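PDB 1R0K: 1-deoxy-D-xylulose 5-phosphate reductoisomerase from Zymomonas mobilis, which catalyses the NADPH-dependent rearrangement and reduction of 1-deoxy-D-xylulose 5-phosphate to 2-C-methyl-D-erythritol 4-phosphate, a step of isoprenoid biosynthesis that needs a divalent metal ion. Local coordinates for residues B[4-9]-B[30-35]; B[97-102]-B[118-123]; B[259-264]-B[287-292]. One frame throughout, in Å; residues are numbered along the deposited sequence.

Contact 1 (B[4-9]-B[30-35]); sequences PRTVTV and RYQVIA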
loop_
_atom_site.group_PDB
_atom_site.type_symbol
_atom_site.label_atom_id
_atom_site.label_comp_id
_atom_site.label_asym_id
_atom_site.label_seq_id
_atom_site.Cartn_x
_atom_site.Cartn_y
_atom_site.Cartn_z
ATOM N N PRO B 4 -6.203 28.634 12.276
ATOM C CA PRO B 4 -5.273 27.620 12.787
ATOM C C PRO B 4 -5.984 26.455 13.471
ATOM O O PRO B 4 -6.977 26.649 14.171
ATOM C CB PRO B 4 -4.410 28.405 13.775
ATOM C CG PRO B 4 -4.460 29.802 13.240
ATOM C CD PRO B 4 -5.910 29.949 12.867
ATOM N N ARG B 5 -5.471 25.248 13.264
ATOM C CA ARG B 5 -6.049 24.066 13.883
ATOM C C ARG B 5 -5.392 23.927 15.254
ATOM O O ARG B 5 -4.166 23.988 15.366
ATOM C CB ARG B 5 -5.756 22.832 13.032
ATOM C CG ARG B 5 -6.452 21.575 13.515
ATOM C CD ARG B 5 -6.003 20.358 12.721
ATOM N NE ARG B 5 -6.808 19.185 13.037
ATOM C CZ ARG B 5 -6.527 17.953 12.631
ATOM N NH1 ARG B 5 -5.451 17.727 11.890
ATOM N NH2 ARG B 5 -7.327 16.950 12.963
ATOM N N THR B 6 -6.201 23.744 16.293
ATOM C CA THR B 6 -5.679 23.620 17.649
ATOM C C THR B 6 -5.152 22.218 17.961
ATOM O O THR B 6 -5.789 21.214 17.633
ATOM C CB THR B 6 -6.753 23.998 18.691
ATOM O OG1 THR B 6 -7.924 23.190 18.499
ATOM C CG2 THR B 6 -7.132 25.466 18.544
ATOM N N VAL B 7 -3.989 22.162 18.601
ATOM C CA VAL B 7 -3.371 20.889 18.940
ATOM C C VAL B 7 -2.861 20.806 20.374
ATOM O O VAL B 7 -2.391 21.793 20.951
ATOM C CB VAL B 7 -2.184 20.581 18.005
ATOM C CG1 VAL B 7 -2.649 20.547 16.564
ATOM C CG2 VAL B 7 -1.091 21.627 18.183
ATOM N N THR B 8 -2.966 19.612 20.943
ATOM C CA THR B 8 -2.488 19.349 22.289
ATOM C C THR B 8 -1.629 18.099 22.237
ATOM O O THR B 8 -1.987 17.114 21.587
ATOM C CB THR B 8 -3.649 19.137 23.279
ATOM O OG1 THR B 8 -4.190 20.409 23.653
ATOM C CG2 THR B 8 -3.173 18.406 24.525
ATOM N N VAL B 9 -0.487 18.153 22.906
ATOM C CA VAL B 9 0.412 17.014 22.936
ATOM C C VAL B 9 0.573 16.524 24.368
ATOM O O VAL B 9 1.162 17.204 25.211
ATOM C CB VAL B 9 1.795 17.375 22.370
ATOM C CG1 VAL B 9 2.676 16.126 22.309
ATOM C CG2 VAL B 9 1.643 17.997 20.993
ATOM N N ARG B 30 -0.165 26.826 10.691
ATOM C CA ARG B 30 -1.264 25.879 10.495
ATOM C C ARG B 30 -1.795 25.323 11.816
ATOM O O ARG B 30 -2.953 24.909 11.906
ATOM C CB ARG B 30 -0.796 24.712 9.615
ATOM C CG ARG B 30 -0.594 25.056 8.141
ATOM C CD ARG B 30 0.229 23.986 7.420
ATOM N NE ARG B 30 -0.260 22.632 7.679
ATOM C CZ ARG B 30 0.372 21.517 7.312
ATOM N NH1 ARG B 30 1.529 21.584 6.660
ATOM N NH2 ARG B 30 -0.148 20.330 7.606
ATOM N N TYR B 31 -0.946 25.321 12.839
ATOM C CA TYR B 31 -1.323 24.784 14.137
ATOM C C TYR B 31 -1.141 25.726 15.313
ATOM O O TYR B 31 -0.142 26.436 15.408
ATOM C CB TYR B 31 -0.530 23.507 14.416
ATOM C CG TYR B 31 -0.678 22.471 13.333
ATOM C CD1 TYR B 31 0.386 22.165 12.486
ATOM C CD2 TYR B 31 -1.893 21.820 13.133
ATOM C CE1 TYR B 31 0.243 21.238 11.460
ATOM C CE2 TYR B 31 -2.046 20.888 12.109
ATOM C CZ TYR B 31 -0.976 20.603 11.277
ATOM O OH TYR B 31 -1.130 19.688 10.257
ATOM N N GLN B 32 -2.115 25.698 16.217
ATOM C CA GLN B 32 -2.100 26.508 17.428
ATOM C C GLN B 32 -2.040 25.559 18.623
ATOM O O GLN B 32 -2.971 24.793 18.872
ATOM C CB GLN B 32 -3.361 27.368 17.507
ATOM C CG GLN B 32 -3.658 27.887 18.904
ATOM C CD GLN B 32 -4.755 28.932 18.916
ATOM O OE1 GLN B 32 -5.815 28.750 18.308
ATOM N NE2 GLN B 32 -4.510 30.035 19.615
ATOM N N VAL B 33 -0.938 25.611 19.360
ATOM C CA VAL B 33 -0.757 24.740 20.507
ATOM C C VAL B 33 -1.570 25.163 21.722
ATOM O O VAL B 33 -1.438 26.282 22.211
ATOM C CB VAL B 33 0.720 24.671 20.911
ATOM C CG1 VAL B 33 0.890 23.767 22.119
ATOM C CG2 VAL B 33 1.544 24.154 19.745
ATOM N N ILE B 34 -2.412 24.255 22.204
ATOM C CA ILE B 34 -3.222 24.522 23.378
ATOM C C ILE B 34 -2.432 24.092 24.609
ATOM O O ILE B 34 -1.882 24.925 25.325
ATOM C CB ILE B 34 -4.559 23.743 23.333
ATOM C CG1 ILE B 34 -5.356 24.141 22.088
ATOM C CG2 ILE B 34 -5.381 24.039 24.586
ATOM C CD1 ILE B 34 -5.699 25.615 22.017
ATOM N N ALA B 35 -2.359 22.790 24.850
ATOM C CA ALA B 35 -1.625 22.299 26.004
ATOM C C ALA B 35 -0.511 21.333 25.647
ATOM O O ALA B 35 -0.585 20.606 24.656
ATOM C CB ALA B 35 -2.578 21.635 26.984
HETATM O O HOH W 1 -3.975 19.371 9.999
#
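Arg5 and Tyr31 run side by side off two neighbouring parallel strands, 5-10 and 31-38, which helix 15-25 joins into the first beta-alpha-beta unit of the Rossmann-like NADPH domain. In the arginine, CG is anti to the backbone N (chi1 -173°) and the chain stays extended to NE, which carries the methylenes along the tyrosine ring: Arg5 CD comes 4.0 Å from Tyr31 CE2. The guanidinium plane is turned 39° from the ring plane. Water 1 joins the two polar ends, accepting from Arg5 NH1 and bonded to Tyr31 OH, while Arg5 NE forms a salt bridge with Asp95. One ring face of Tyr31 carries Arg30 CB, offset toward the rim.

Val7 lies on the same face of the sheet as Arg5 and Tyr31. Its two methyls divide the work: Val7 CG1 touches Tyr31 CD2 at 3.7 Å, and CG2 meets Val33 CG2. Ile24 of helix 15-25 touches both valines. On the other face Thr6 and Gln32 point the same way, Thr6 CG2 lying 3.5 Å from Gln32 OE1, and CD1 of Ile34 closes on the same methyl; Thr6 OG1 bonds instead to the backbone N of Asp95.

Between the faces, backbone bonds run in the staggered parallel pattern, Arg5 and Val7 each using both N and O; the bond from Ile34 N to Val7 O is 2.8 Å long. The regular pairing breaks at Ile34, whose psi of -76° turns the chain and brings Ala35 level with Thr8. There a side chain takes over as acceptor: Ala35 N donates to Thr8 OG1 at 3.2 Å, and Ala35 O receives Val9 N at 3.0 Å.

Contact 2 (B[97-102]-B[118-123]); sequences TMAAII and KTVALA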
loop_
_atom_site.group_PDB
_atom_site.type_symbol
_atom_site.label_atom_id
_atom_site.label_comp_id
_atom_site.label_asym_id
_atom_site.label_seq_id
_atom_site.Cartn_x
_atom_site.Cartn_y
_atom_site.Cartn_z
ATOM N N THR B 97 -5.302 15.882 19.157
ATOM C CA THR B 97 -4.588 15.538 20.379
ATOM C C THR B 97 -3.659 14.354 20.203
ATOM O O THR B 97 -4.083 13.279 19.786
ATOM C CB THR B 97 -5.561 15.167 21.526
ATOM O OG1 THR B 97 -6.414 16.277 21.813
ATOM C CG2 THR B 97 -4.781 14.781 22.791
ATOM N N MET B 98 -2.387 14.556 20.524
ATOM C CA MET B 98 -1.416 13.479 20.458
ATOM C C MET B 98 -1.405 12.890 21.864
ATOM O O MET B 98 -1.000 13.554 22.817
ATOM C CB MET B 98 -0.026 14.021 20.094
ATOM C CG MET B 98 1.112 13.024 20.305
ATOM S SD MET B 98 0.877 11.436 19.467
ATOM C CE MET B 98 1.310 11.880 17.815
ATOM N N ALA B 99 -1.883 11.655 21.996
ATOM C CA ALA B 99 -1.928 10.983 23.290
ATOM C C ALA B 99 -0.669 10.144 23.401
ATOM O O ALA B 99 -0.642 8.991 22.970
ATOM C CB ALA B 99 -3.152 10.100 23.376
ATOM N N ALA B 100 0.372 10.725 23.990
ATOM C CA ALA B 100 1.642 10.032 24.105
ATOM C C ALA B 100 2.144 9.799 25.527
ATOM O O ALA B 100 3.322 9.515 25.726
ATOM C CB ALA B 100 2.694 10.767 23.288
ATOM N N ILE B 101 1.263 9.931 26.512
ATOM C CA ILE B 101 1.643 9.675 27.898
ATOM C C ILE B 101 1.662 8.150 28.014
ATOM O O ILE B 101 0.661 7.505 27.729
ATOM C CB ILE B 101 0.594 10.235 28.887
ATOM C CG1 ILE B 101 0.522 11.761 28.760
ATOM C CG2 ILE B 101 0.960 9.835 30.321
ATOM C CD1 ILE B 101 -0.636 12.378 29.516
ATOM N N ILE B 102 2.787 7.570 28.424
ATOM C CA ILE B 102 2.868 6.112 28.526
ATOM C C ILE B 102 2.378 5.546 29.858
ATOM O O ILE B 102 2.277 6.267 30.851
ATOM C CB ILE B 102 4.314 5.616 28.295
ATOM C CG1 ILE B 102 5.203 6.001 29.481
ATOM C CG2 ILE B 102 4.872 6.231 27.015
ATOM C CD1 ILE B 102 6.615 5.439 29.396
ATOM N N LYS B 118 -13.140 14.814 19.101
ATOM C CA LYS B 118 -12.422 15.360 17.955
ATOM C C LYS B 118 -11.436 14.335 17.409
ATOM O O LYS B 118 -11.788 13.165 17.238
ATOM C CB LYS B 118 -11.709 16.660 18.340
ATOM C CG LYS B 118 -12.655 17.725 18.870
ATOM C CD LYS B 118 -13.822 17.915 17.920
ATOM C CE LYS B 118 -14.907 18.777 18.541
ATOM N NZ LYS B 118 -16.070 18.926 17.615
ATOM N N THR B 119 -10.206 14.756 17.130
ATOM C CA THR B 119 -9.214 13.827 16.599
ATOM C C THR B 119 -8.152 13.489 17.635
ATOM O O THR B 119 -7.580 14.373 18.277
ATOM C CB THR B 119 -8.533 14.392 15.326
ATOM O OG1 THR B 119 -9.533 14.652 14.335
ATOM C CG2 THR B 119 -7.537 13.389 14.749
ATOM N N VAL B 120 -7.906 12.194 17.804
ATOM C CA VAL B 120 -6.915 11.722 18.757
ATOM C C VAL B 120 -5.908 10.802 18.085
ATOM O O VAL B 120 -6.274 9.748 17.557
ATOM C CB VAL B 120 -7.574 10.946 19.917
ATOM C CG1 VAL B 120 -6.517 10.493 20.919
ATOM C CG2 VAL B 120 -8.620 11.820 20.600
ATOM N N ALA B 121 -4.647 11.217 18.076
ATOM C CA ALA B 121 -3.577 10.393 17.512
ATOM C C ALA B 121 -3.128 9.581 18.728
ATOM O O ALA B 121 -2.604 10.134 19.697
ATOM C CB ALA B 121 -2.431 11.282 16.983
ATOM N N LEU B 122 -3.349 8.271 18.679
ATOM C CA LEU B 122 -3.040 7.399 19.809
ATOM C C LEU B 122 -1.701 6.679 19.790
ATOM O O LEU B 122 -1.433 5.865 18.910
ATOM C CB LEU B 122 -4.157 6.364 19.972
ATOM C CG LEU B 122 -4.019 5.352 21.120
ATOM C CD1 LEU B 122 -3.958 6.087 22.450
ATOM C CD2 LEU B 122 -5.203 4.389 21.102
ATOM N N ALA B 123 -0.875 6.985 20.788
ATOM C CA ALA B 123 0.437 6.370 20.941
ATOM C C ALA B 123 0.452 5.510 22.213
ATOM O O ALA B 123 1.113 4.472 22.259
ATOM C CB ALA B 123 1.512 7.449 21.016
HETATM O O HOH W 2 -8.556 16.237 20.048
#
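Another beta-alpha-beta unit of the Rossmann-like domain, strand 96-99, helix 107-115 and strand 119-122, brings these segments together as parallel neighbours within the seven-stranded sheet. Thr97 and Ala99 supply both N and O to the pairing. Thr97 O receives Ala121 N at 2.7 Å, and Ala99 N reaches Ala121 O in a nearly straight bond (171°). Past the end of strand 119-122 the pattern continues once more, from Ala123 N to Ala99 O.

Toward helix 107-115, Ala99 CB touches two longer neighbours from the next strand, 4.2 Å from both Val120 CG1 and Leu122 CD1. On the opposite face Met98 folds back over the adjacent strand: its chain is bent at chi2 (54°) and chi3 (78°), which lays the thioether end across Ala121, with Met98 CE 3.9 Å from Ala121 CB. The same methionine packs on Ile16, a predicted NADPH-binding residue at the start of helix 15-25. Just after Ala123 come Asn124 and Lys125, predicted to bind NADPH and substrate respectively. At the other end of the pairing, water 2 donates to Thr119 O and also bonds to Thr97 OG1, each at 2.8 Å.

Contact 3 (B[259-264]-B[287-292]); sequences AQIGSP and LDFTKL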
loop_
_atom_site.group_PDB
_atom_site.type_symbol
_atom_site.label_atom_id
_atom_site.label_comp_id
_atom_site.label_asym_id
_atom_site.label_seq_id
_atom_site.Cartn_x
_atom_site.Cartn_y
_atom_site.Cartn_z
ATOM N N ALA B 259 0.644 -2.508 1.139
ATOM C CA ALA B 259 1.636 -2.449 2.198
ATOM C C ALA B 259 2.142 -1.026 2.375
ATOM O O ALA B 259 2.103 -0.222 1.445
ATOM C CB ALA B 259 2.799 -3.378 1.864
ATOM N N GLN B 260 2.587 -0.710 3.582
ATOM C CA GLN B 260 3.142 0.607 3.844
ATOM C C GLN B 260 4.609 0.317 4.109
ATOM O O GLN B 260 4.946 -0.538 4.935
ATOM C CB GLN B 260 2.481 1.262 5.055
ATOM C CG GLN B 260 2.775 2.764 5.175
ATOM C CD GLN B 260 4.099 3.065 5.868
ATOM O OE1 GLN B 260 4.575 4.210 5.866
ATOM N NE2 GLN B 260 4.694 2.047 6.472
ATOM N N ILE B 261 5.470 1.010 3.376
ATOM C CA ILE B 261 6.911 0.819 3.471
ATOM C C ILE B 261 7.604 2.158 3.685
ATOM O O ILE B 261 7.083 3.196 3.293
ATOM C CB ILE B 261 7.441 0.185 2.153
ATOM C CG1 ILE B 261 6.606 -1.053 1.804
ATOM C CG2 ILE B 261 8.915 -0.187 2.294
ATOM C CD1 ILE B 261 6.951 -1.684 0.469
ATOM N N GLY B 262 8.775 2.143 4.309
ATOM C CA GLY B 262 9.488 3.395 4.493
ATOM C C GLY B 262 10.646 3.332 5.460
ATOM O O GLY B 262 10.954 2.273 5.996
ATOM N N SER B 263 11.305 4.470 5.658
ATOM C CA SER B 263 12.409 4.567 6.604
ATOM C C SER B 263 11.763 4.458 7.987
ATOM O O SER B 263 10.535 4.479 8.105
ATOM C CB SER B 263 13.113 5.915 6.453
ATOM O OG SER B 263 12.172 6.978 6.494
ATOM N N PRO B 264 12.573 4.336 9.052
ATOM C CA PRO B 264 12.019 4.222 10.405
ATOM C C PRO B 264 11.597 5.524 11.101
ATOM O O PRO B 264 11.075 5.487 12.217
ATOM C CB PRO B 264 13.129 3.496 11.158
ATOM C CG PRO B 264 14.365 4.024 10.498
ATOM C CD PRO B 264 14.008 3.995 9.039
ATOM N N LEU B 287 13.010 5.931 1.592
ATOM C CA LEU B 287 13.666 4.632 1.568
ATOM C C LEU B 287 14.356 4.373 0.228
ATOM O O LEU B 287 13.740 4.467 -0.833
ATOM C CB LEU B 287 12.656 3.516 1.861
ATOM C CG LEU B 287 13.248 2.104 1.962
ATOM C CD1 LEU B 287 14.149 2.014 3.189
ATOM C CD2 LEU B 287 12.128 1.074 2.049
ATOM N N ASP B 288 15.646 4.063 0.293
ATOM C CA ASP B 288 16.444 3.774 -0.895
ATOM C C ASP B 288 16.469 2.257 -1.054
ATOM O O ASP B 288 17.225 1.566 -0.366
ATOM C CB ASP B 288 17.873 4.292 -0.708
ATOM C CG ASP B 288 18.707 4.174 -1.966
ATOM O OD1 ASP B 288 18.532 3.188 -2.715
ATOM O OD2 ASP B 288 19.548 5.068 -2.199
ATOM N N PHE B 289 15.643 1.738 -1.955
ATOM C CA PHE B 289 15.577 0.295 -2.168
ATOM C C PHE B 289 16.851 -0.314 -2.755
ATOM O O PHE B 289 17.161 -1.483 -2.502
ATOM C CB PHE B 289 14.399 -0.058 -3.079
ATOM C CG PHE B 289 13.052 0.204 -2.462
ATOM C CD1 PHE B 289 12.457 1.458 -2.558
ATOM C CD2 PHE B 289 12.378 -0.811 -1.783
ATOM C CE1 PHE B 289 11.205 1.697 -1.987
ATOM C CE2 PHE B 289 11.131 -0.580 -1.211
ATOM C CZ PHE B 289 10.544 0.674 -1.314
ATOM N N THR B 290 17.572 0.469 -3.552
ATOM C CA THR B 290 18.807 0.000 -4.178
ATOM C C THR B 290 19.865 -0.270 -3.107
ATOM O O THR B 290 20.625 -1.236 -3.191
ATOM C CB THR B 290 19.350 1.051 -5.181
ATOM O OG1 THR B 290 18.335 1.360 -6.150
ATOM C CG2 THR B 290 20.567 0.510 -5.909
ATOM N N LYS B 291 19.899 0.591 -2.096
ATOM C CA LYS B 291 20.848 0.449 -1.001
ATOM C C LYS B 291 20.401 -0.728 -0.141
ATOM O O LYS B 291 21.214 -1.539 0.298
ATOM C CB LYS B 291 20.876 1.730 -0.169
ATOM C CG LYS B 291 21.945 1.758 0.909
ATOM C CD LYS B 291 21.904 3.079 1.659
ATOM C CE LYS B 291 22.930 3.125 2.775
ATOM N NZ LYS B 291 22.846 4.410 3.526
ATOM N N LEU B 292 19.097 -0.805 0.094
ATOM C CA LEU B 292 18.508 -1.883 0.877
ATOM C C LEU B 292 18.890 -3.218 0.248
ATOM O O LEU B 292 19.357 -4.137 0.928
ATOM C CB LEU B 292 16.987 -1.732 0.883
ATOM C CG LEU B 292 16.169 -2.914 1.395
ATOM C CD1 LEU B 292 16.570 -3.247 2.828
ATOM C CD2 LEU B 292 14.695 -2.567 1.309
HETATM O O HOH W 3 10.546 6.599 3.313
#
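This is a small apolar contact at the dimer interface, where residues 261-263, leaving strand 257-261 at one border of this chain's mixed sheet, meet the approach to the short helix 289-292. No direct hydrogen bond crosses it. Ile261 CG2 is the meeting point: it presses on Leu287 CD2 at 3.5 Å, tighter than usual for two methyls, and lies 4.1 Å from Phe289 CZ, its side chain standing about perpendicular to that of the phenylalanine. Leu287 CD2 also sits over one face of the Phe289 ring, toward the rim. CB of Leu287 rests against Gly262 CA.

Polar linkage is indirect. Water 3 accepts from Ser263 N and Leu287 N, while Ser263 OG bonds to Glu285 O. Asp288 caps the helix, its OD1 accepting from Lys291 N at 3.0 Å. The second subunit continues the sheet with its own strand, antiparallel to residues 259-261, and Arg170 of that subunit donates to Leu287 O. With apolar side chains meeting directly and a single water bridging two backbone N-H groups, the two segments are held by apolar contact and a water-mediated link, while Leu287 O is tied to the partner chain.

Contacts 1 and 2 belong to one sheet, their centres 13 Å apart. Strands 5-10 and 96-99 are neighbours in it: Thr8 O and Met98 N, 2.8 Å apart, probably form a hydrogen bond, and Val9 CG1 packs 4.0 Å from Met98 CG. Together they build central strands whose C-terminal ends lead to the predicted NADPH-binding residues, as in Rossmann folds: the side chain of Val9 is about 7 Å from that of Ile16, and that of Leu122 about 4 Å from that of Asn124. Contact 3 stands apart in the dimer-forming sheet, its nearest atoms about 13 Å from contact 2 and about 17 Å from contact 1. Gly262 is not far from Ser151, predicted to bind substrate.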